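Local coordinates for protein Tni2 (Pseudomonas fluorescens, PDB 6B12) that probably acts as an immunity protein that neutralises a partner effector toxin by binding it, at residues 97-111 against 123-137. Sequence-based numbering, arbitrary orientation.
Sequences LLINGQLEAGIYSWF and TCMFSRQRDQAMFRV
Glu104 OE2 is held by two nitrogens of one guanidinium: Arg130 NE lies 2.9 Å from Glu104 OE2 on the syn side, and Arg130 NH2 reaches the same oxygen from the same face at 3.3 Å, well above the carboxylate plane. Water 1 donates to OE2 as well, and water 2 links Glu104 OE1 to Arg130 N. Arg128 lies between Arg130 and Phe135, its guanidinium faces covered by Arg130 NH2 and Phe135 CZ, while NE and NH2 grip Asp131 side-on. Ile99 CD1 sits over the Phe135 ring, 3.8 Å from its centroid.

Strands 102-111 and 123-128 pair antiparallel, as in the Ser127 N to Ile107 O bond of 2.9 Å. Further on, Met125 O accepts from Ser109 N whereas Met125 N donates to Trp110 O; two residues of strand 102-111 thus face one, a classic beta bulge with Ser109 psi at -39°. Phe126, with CG anti to its N (chi1 172°), leans across Gly106, with Phe126 CZ 3.3 Å from Gly106 CA. Leu97 CD1 makes a CH-pi contact over the Phe126 ring centre, and the Phe126 edge meets the Tyr108 face with planes at 65°. On the opposite face, Met125 CG covers the Trp110 indole, which also packs against another protein's chain. The Leu97-Phe126-Tyr108 packing continues on its own face into the ionic network by the 129-133 loop, where the Glu104 and Asp131 carboxylates probably compensate the two stacked guanidinium groups.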
loop_
_atom_site.group_PDB
_atom_site.type_symbol
_atom_site.label_atom_id
_atom_site.label_comp_id
_atom_site.label_asym_id
_atom_site.label_seq_id
_atom_site.Cartn_x
_atom_site.Cartn_y
_atom_site.Cartn_z
ATOM N N LEU C 97 -3.505 17.339 -4.352
ATOM C CA LEU C 97 -2.225 17.753 -3.806
ATOM C C LEU C 97 -1.467 18.596 -4.816
ATOM O O LEU C 97 -1.519 18.339 -6.026
ATOM C CB LEU C 97 -1.384 16.534 -3.429
ATOM C CG LEU C 97 -2.079 15.573 -2.465
ATOM C CD1 LEU C 97 -1.188 14.383 -2.109
ATOM C CD2 LEU C 97 -2.536 16.326 -1.238
ATOM N N LEU C 98 -0.769 19.601 -4.304
ATOM C CA LEU C 98 0.100 20.430 -5.124
ATOM C C LEU C 98 1.404 19.674 -5.301
ATOM O O LEU C 98 2.149 19.472 -4.333
ATOM C CB LEU C 98 0.352 21.784 -4.476
ATOM C CG LEU C 98 -0.456 23.016 -4.842
ATOM C CD1 LEU C 98 0.028 24.191 -3.990
ATOM C CD2 LEU C 98 -0.318 23.322 -6.317
ATOM N N ILE C 99 1.678 19.250 -6.527
ATOM C CA ILE C 99 2.893 18.519 -6.851
ATOM C C ILE C 99 3.528 19.220 -8.038
ATOM O O ILE C 99 2.918 19.308 -9.111
ATOM C CB ILE C 99 2.610 17.037 -7.157
ATOM C CG1 ILE C 99 2.010 16.335 -5.939
ATOM C CG2 ILE C 99 3.873 16.319 -7.640
ATOM C CD1 ILE C 99 1.406 14.983 -6.262
ATOM N N ASN C 100 4.724 19.770 -7.831
ATOM C CA ASN C 100 5.437 20.500 -8.872
ATOM C C ASN C 100 4.571 21.610 -9.469
ATOM O O ASN C 100 4.495 21.787 -10.691
ATOM C CB ASN C 100 5.933 19.536 -9.952
ATOM C CG ASN C 100 6.910 20.180 -10.902
ATOM O OD1 ASN C 100 7.628 21.111 -10.538
ATOM N ND2 ASN C 100 6.930 19.698 -12.141
ATOM N N GLY C 101 3.891 22.360 -8.601
ATOM C CA GLY C 101 3.116 23.512 -9.038
ATOM C C GLY C 101 1.772 23.191 -9.666
ATOM O O GLY C 101 1.057 24.117 -10.079
ATOM N N GLN C 102 1.414 21.923 -9.780
ATOM C CA GLN C 102 0.166 21.518 -10.403
ATOM C C GLN C 102 -0.746 20.908 -9.349
ATOM O O GLN C 102 -0.290 20.142 -8.504
ATOM C CB GLN C 102 0.425 20.503 -11.518
ATOM C CG GLN C 102 1.380 21.002 -12.590
ATOM C CD GLN C 102 0.803 22.158 -13.376
ATOM O OE1 GLN C 102 -0.272 22.047 -13.968
ATOM N NE2 GLN C 102 1.508 23.280 -13.378
ATOM N N LEU C 103 -2.036 21.233 -9.411
ATOM C CA LEU C 103 -3.013 20.597 -8.528
ATOM C C LEU C 103 -3.356 19.213 -9.086
ATOM O O LEU C 103 -3.882 19.097 -10.202
ATOM C CB LEU C 103 -4.247 21.492 -8.412
ATOM C CG LEU C 103 -5.276 21.297 -7.299
ATOM C CD1 LEU C 103 -4.584 21.155 -5.943
ATOM C CD2 LEU C 103 -6.205 22.504 -7.313
ATOM N N GLU C 104 -3.017 18.159 -8.339
ATOM C CA GLU C 104 -3.118 16.784 -8.820
ATOM C C GLU C 104 -4.133 16.008 -8.004
ATOM O O GLU C 104 -3.945 15.821 -6.794
ATOM C CB GLU C 104 -1.763 16.078 -8.755
ATOM C CG GLU C 104 -0.708 16.754 -9.596
ATOM C CD GLU C 104 -0.843 16.419 -11.069
ATOM O OE1 GLU C 104 -1.848 15.766 -11.472
ATOM O OE2 GLU C 104 0.056 16.812 -11.833
ATOM N N ALA C 105 -5.180 15.514 -8.672
ATOM C CA ALA C 105 -6.091 14.596 -7.995
ATOM C C ALA C 105 -5.451 13.216 -7.825
ATOM O O ALA C 105 -4.557 12.812 -8.574
ATOM C CB ALA C 105 -7.397 14.458 -8.776
ATOM N N GLY C 106 -5.944 12.471 -6.845
ATOM C CA GLY C 106 -5.416 11.140 -6.655
ATOM C C GLY C 106 -6.216 10.389 -5.618
ATOM O O GLY C 106 -7.268 10.849 -5.166
ATOM N N ILE C 107 -5.711 9.209 -5.257
ATOM C CA ILE C 107 -6.416 8.318 -4.327
ATOM C C ILE C 107 -5.420 7.781 -3.309
ATOM O O ILE C 107 -4.404 7.186 -3.687
ATOM C CB ILE C 107 -7.104 7.141 -5.059
ATOM C CG1 ILE C 107 -8.044 7.641 -6.158
ATOM C CG2 ILE C 107 -7.924 6.265 -4.074
ATOM C CD1 ILE C 107 -8.598 6.502 -7.017
ATOM N N TYR C 108 -5.730 7.940 -2.025
ATOM C CA TYR C 108 -4.947 7.257 -1.002
ATOM C C TYR C 108 -5.193 5.751 -1.073
ATOM O O TYR C 108 -6.329 5.303 -1.266
ATOM C CB TYR C 108 -5.299 7.798 0.379
ATOM C CG TYR C 108 -4.761 9.196 0.597
ATOM C CD1 TYR C 108 -3.390 9.419 0.704
ATOM C CD2 TYR C 108 -5.612 10.287 0.669
ATOM C CE1 TYR C 108 -2.873 10.714 0.905
ATOM C CE2 TYR C 108 -5.100 11.606 0.882
ATOM C CZ TYR C 108 -3.730 11.785 1.000
ATOM O OH TYR C 108 -3.203 13.044 1.197
ATOM N N SER C 109 -4.114 4.969 -0.925
ATOM C CA SER C 109 -4.108 3.564 -1.301
ATOM C C SER C 109 -3.726 2.615 -0.181
ATOM O O SER C 109 -4.332 1.557 -0.088
ATOM C CB SER C 109 -3.190 3.337 -2.502
ATOM O OG SER C 109 -3.684 4.109 -3.583
ATOM N N TRP C 110 -2.755 2.957 0.674
ATOM C CA TRP C 110 -2.410 2.088 1.802
ATOM C C TRP C 110 -1.479 2.865 2.723
ATOM O O TRP C 110 -1.009 3.949 2.375
ATOM C CB TRP C 110 -1.766 0.770 1.347
ATOM C CG TRP C 110 -0.351 0.827 0.761
ATOM C CD1 TRP C 110 0.830 0.815 1.450
ATOM C CD2 TRP C 110 0.002 0.850 -0.629
ATOM N NE1 TRP C 110 1.894 0.855 0.583
ATOM C CE2 TRP C 110 1.411 0.861 -0.704
ATOM C CE3 TRP C 110 -0.735 0.860 -1.814
ATOM C CZ2 TRP C 110 2.091 0.905 -1.914
ATOM C CZ3 TRP C 110 -0.055 0.885 -3.021
ATOM C CH2 TRP C 110 1.340 0.914 -3.061
ATOM N N PHE C 111 -1.206 2.295 3.899
ATOM C CA PHE C 111 -0.388 2.963 4.912
ATOM C C PHE C 111 0.986 2.313 4.999
ATOM O O PHE C 111 1.135 1.113 4.764
ATOM C CB PHE C 111 -1.038 2.886 6.305
ATOM C CG PHE C 111 -2.357 3.585 6.406
ATOM C CD1 PHE C 111 -2.426 4.970 6.464
ATOM C CD2 PHE C 111 -3.545 2.852 6.433
ATOM C CE1 PHE C 111 -3.651 5.621 6.547
ATOM C CE2 PHE C 111 -4.765 3.493 6.523
ATOM C CZ PHE C 111 -4.831 4.873 6.592
ATOM N N THR C 123 1.914 7.887 7.649
ATOM C CA THR C 123 2.185 7.956 6.214
ATOM C C THR C 123 1.102 7.222 5.446
ATOM O O THR C 123 0.764 6.086 5.773
ATOM C CB THR C 123 3.539 7.320 5.887
ATOM O OG1 THR C 123 4.588 8.001 6.588
ATOM C CG2 THR C 123 3.817 7.411 4.383
ATOM N N CYS C 124 0.593 7.846 4.379
ATOM C CA CYS C 124 -0.341 7.160 3.501
ATOM C C CYS C 124 0.161 7.316 2.076
ATOM O O CYS C 124 0.663 8.387 1.691
ATOM C CB CYS C 124 -1.755 7.712 3.666
ATOM S SG CYS C 124 -3.059 6.696 2.913
HETATM N N MSE C 125 0.084 6.222 1.330
HETATM C CA MSE C 125 0.609 6.179 -0.030
HETATM C C MSE C 125 -0.490 6.653 -0.969
HETATM O O MSE C 125 -1.615 6.179 -0.898
HETATM C CB MSE C 125 1.087 4.760 -0.363
HETATM C CG MSE C 125 2.088 4.208 0.635
HETATM SE SE MSE C 125 3.676 5.347 0.847
HETATM C CE MSE C 125 4.146 5.281 -1.006
ATOM N N PHE C 126 -0.140 7.578 -1.861
ATOM C CA PHE C 126 -1.090 8.313 -2.691
ATOM C C PHE C 126 -0.802 7.986 -4.150
ATOM O O PHE C 126 0.349 8.086 -4.585
ATOM C CB PHE C 126 -0.913 9.814 -2.412
ATOM C CG PHE C 126 -1.676 10.758 -3.323
ATOM C CD1 PHE C 126 -2.944 11.199 -2.981
ATOM C CD2 PHE C 126 -1.067 11.303 -4.449
ATOM C CE1 PHE C 126 -3.610 12.119 -3.784
ATOM C CE2 PHE C 126 -1.726 12.225 -5.253
ATOM C CZ PHE C 126 -2.993 12.630 -4.934
ATOM N N SER C 127 -1.835 7.547 -4.884
ATOM C CA SER C 127 -1.713 7.246 -6.306
ATOM C C SER C 127 -2.238 8.438 -7.096
ATOM O O SER C 127 -3.442 8.719 -7.067
ATOM C CB SER C 127 -2.486 5.971 -6.651
ATOM O OG SER C 127 -2.254 5.615 -8.013
ATOM N N ARG C 128 -1.339 9.121 -7.813
ATOM C CA ARG C 128 -1.725 10.296 -8.586
ATOM C C ARG C 128 -2.610 9.871 -9.755
ATOM O O ARG C 128 -2.273 8.952 -10.489
ATOM C CB ARG C 128 -0.474 11.015 -9.096
ATOM C CG ARG C 128 -0.753 12.243 -9.941
ATOM C CD ARG C 128 0.490 13.106 -10.049
ATOM N NE ARG C 128 1.559 12.485 -10.837
ATOM C CZ ARG C 128 2.777 13.008 -10.982
ATOM N NH1 ARG C 128 3.089 14.160 -10.379
ATOM N NH2 ARG C 128 3.686 12.364 -11.695
ATOM N N GLN C 129 -3.758 10.522 -9.910
ATOM C CA GLN C 129 -4.769 10.005 -10.828
ATOM C C GLN C 129 -4.275 9.988 -12.269
ATOM O O GLN C 129 -4.564 9.046 -13.019
ATOM C CB GLN C 129 -6.045 10.833 -10.698
ATOM C CG GLN C 129 -7.140 10.479 -11.678
ATOM C CD GLN C 129 -8.104 11.636 -11.881
ATOM O OE1 GLN C 129 -8.879 11.975 -10.986
ATOM N NE2 GLN C 129 -8.042 12.264 -13.051
ATOM N N ARG C 130 -3.498 10.993 -12.672
ATOM C CA ARG C 130 -3.258 11.150 -14.103
ATOM C C ARG C 130 -2.286 10.107 -14.645
ATOM O O ARG C 130 -2.370 9.747 -15.827
ATOM C CB ARG C 130 -2.772 12.568 -14.408
ATOM C CG ARG C 130 -1.293 12.804 -14.274
ATOM C CD ARG C 130 -0.945 14.209 -14.771
ATOM N NE ARG C 130 0.133 14.798 -13.981
ATOM C CZ ARG C 130 1.414 14.561 -14.203
ATOM N NH1 ARG C 130 1.769 13.764 -15.201
ATOM N NH2 ARG C 130 2.341 15.129 -13.442
ATOM N N ASP C 131 -1.382 9.586 -13.809
ATOM C CA ASP C 131 -0.396 8.630 -14.290
ATOM C C ASP C 131 -0.139 7.480 -13.326
ATOM O O ASP C 131 0.750 6.663 -13.601
ATOM C CB ASP C 131 0.938 9.330 -14.604
ATOM C CG ASP C 131 1.576 9.990 -13.384
ATOM O OD1 ASP C 131 0.971 10.008 -12.282
ATOM O OD2 ASP C 131 2.708 10.485 -13.530
ATOM N N GLN C 132 -0.881 7.403 -12.222
ATOM C CA GLN C 132 -0.741 6.396 -11.166
ATOM C C GLN C 132 0.640 6.406 -10.515
ATOM O O GLN C 132 1.056 5.399 -9.933
ATOM C CB GLN C 132 -1.070 4.987 -11.676
ATOM C CG GLN C 132 -2.441 4.865 -12.341
ATOM C CD GLN C 132 -3.588 5.232 -11.415
ATOM O OE1 GLN C 132 -3.696 4.712 -10.304
ATOM N NE2 GLN C 132 -4.449 6.140 -11.870
ATOM N N ALA C 133 1.369 7.520 -10.586
ATOM C CA ALA C 133 2.626 7.614 -9.855
ATOM C C ALA C 133 2.341 7.641 -8.365
ATOM O O ALA C 133 1.356 8.240 -7.925
ATOM C CB ALA C 133 3.410 8.865 -10.256
HETATM N N MSE C 134 3.208 6.989 -7.591
HETATM C CA MSE C 134 3.000 6.852 -6.153
HETATM C C MSE C 134 3.748 7.940 -5.413
HETATM O O MSE C 134 4.904 8.259 -5.741
HETATM C CB MSE C 134 3.476 5.486 -5.636
HETATM C CG MSE C 134 2.830 4.275 -6.296
HETATM SE SE MSE C 134 0.894 4.246 -6.025
HETATM C CE MSE C 134 0.819 4.668 -4.123
ATOM N N PHE C 135 3.096 8.494 -4.404
ATOM C CA PHE C 135 3.706 9.504 -3.562
ATOM C C PHE C 135 3.528 9.093 -2.116
ATOM O O PHE C 135 2.456 8.634 -1.722
ATOM C CB PHE C 135 3.092 10.872 -3.785
ATOM C CG PHE C 135 3.439 11.449 -5.107
ATOM C CD1 PHE C 135 2.766 11.044 -6.245
ATOM C CD2 PHE C 135 4.454 12.379 -5.215
ATOM C CE1 PHE C 135 3.104 11.559 -7.491
ATOM C CE2 PHE C 135 4.790 12.910 -6.454
ATOM C CZ PHE C 135 4.117 12.498 -7.584
ATOM N N ARG C 136 4.588 9.253 -1.347
ATOM C CA ARG C 136 4.522 9.097 0.101
ATOM C C ARG C 136 4.044 10.410 0.702
ATOM O O ARG C 136 4.658 11.467 0.464
ATOM C CB ARG C 136 5.898 8.717 0.640
ATOM C CG ARG C 136 6.004 8.896 2.138
ATOM C CD ARG C 136 7.402 8.543 2.611
ATOM N NE ARG C 136 7.602 9.009 3.984
ATOM C CZ ARG C 136 8.726 8.831 4.660
ATOM N NH1 ARG C 136 9.743 8.183 4.089
ATOM N NH2 ARG C 136 8.825 9.282 5.903
ATOM N N VAL C 137 2.942 10.363 1.451
ATOM C CA VAL C 137 2.348 11.556 2.053
ATOM C C VAL C 137 2.385 11.390 3.565
ATOM O O VAL C 137 1.701 10.530 4.127
ATOM C CB VAL C 137 0.919 11.805 1.556
ATOM C CG1 VAL C 137 0.370 13.135 2.142
ATOM C CG2 VAL C 137 0.895 11.851 0.030
HETATM O O HOH W 1 2.435 17.299 -10.905
HETATM O O HOH W 2 -3.579 13.673 -11.079
#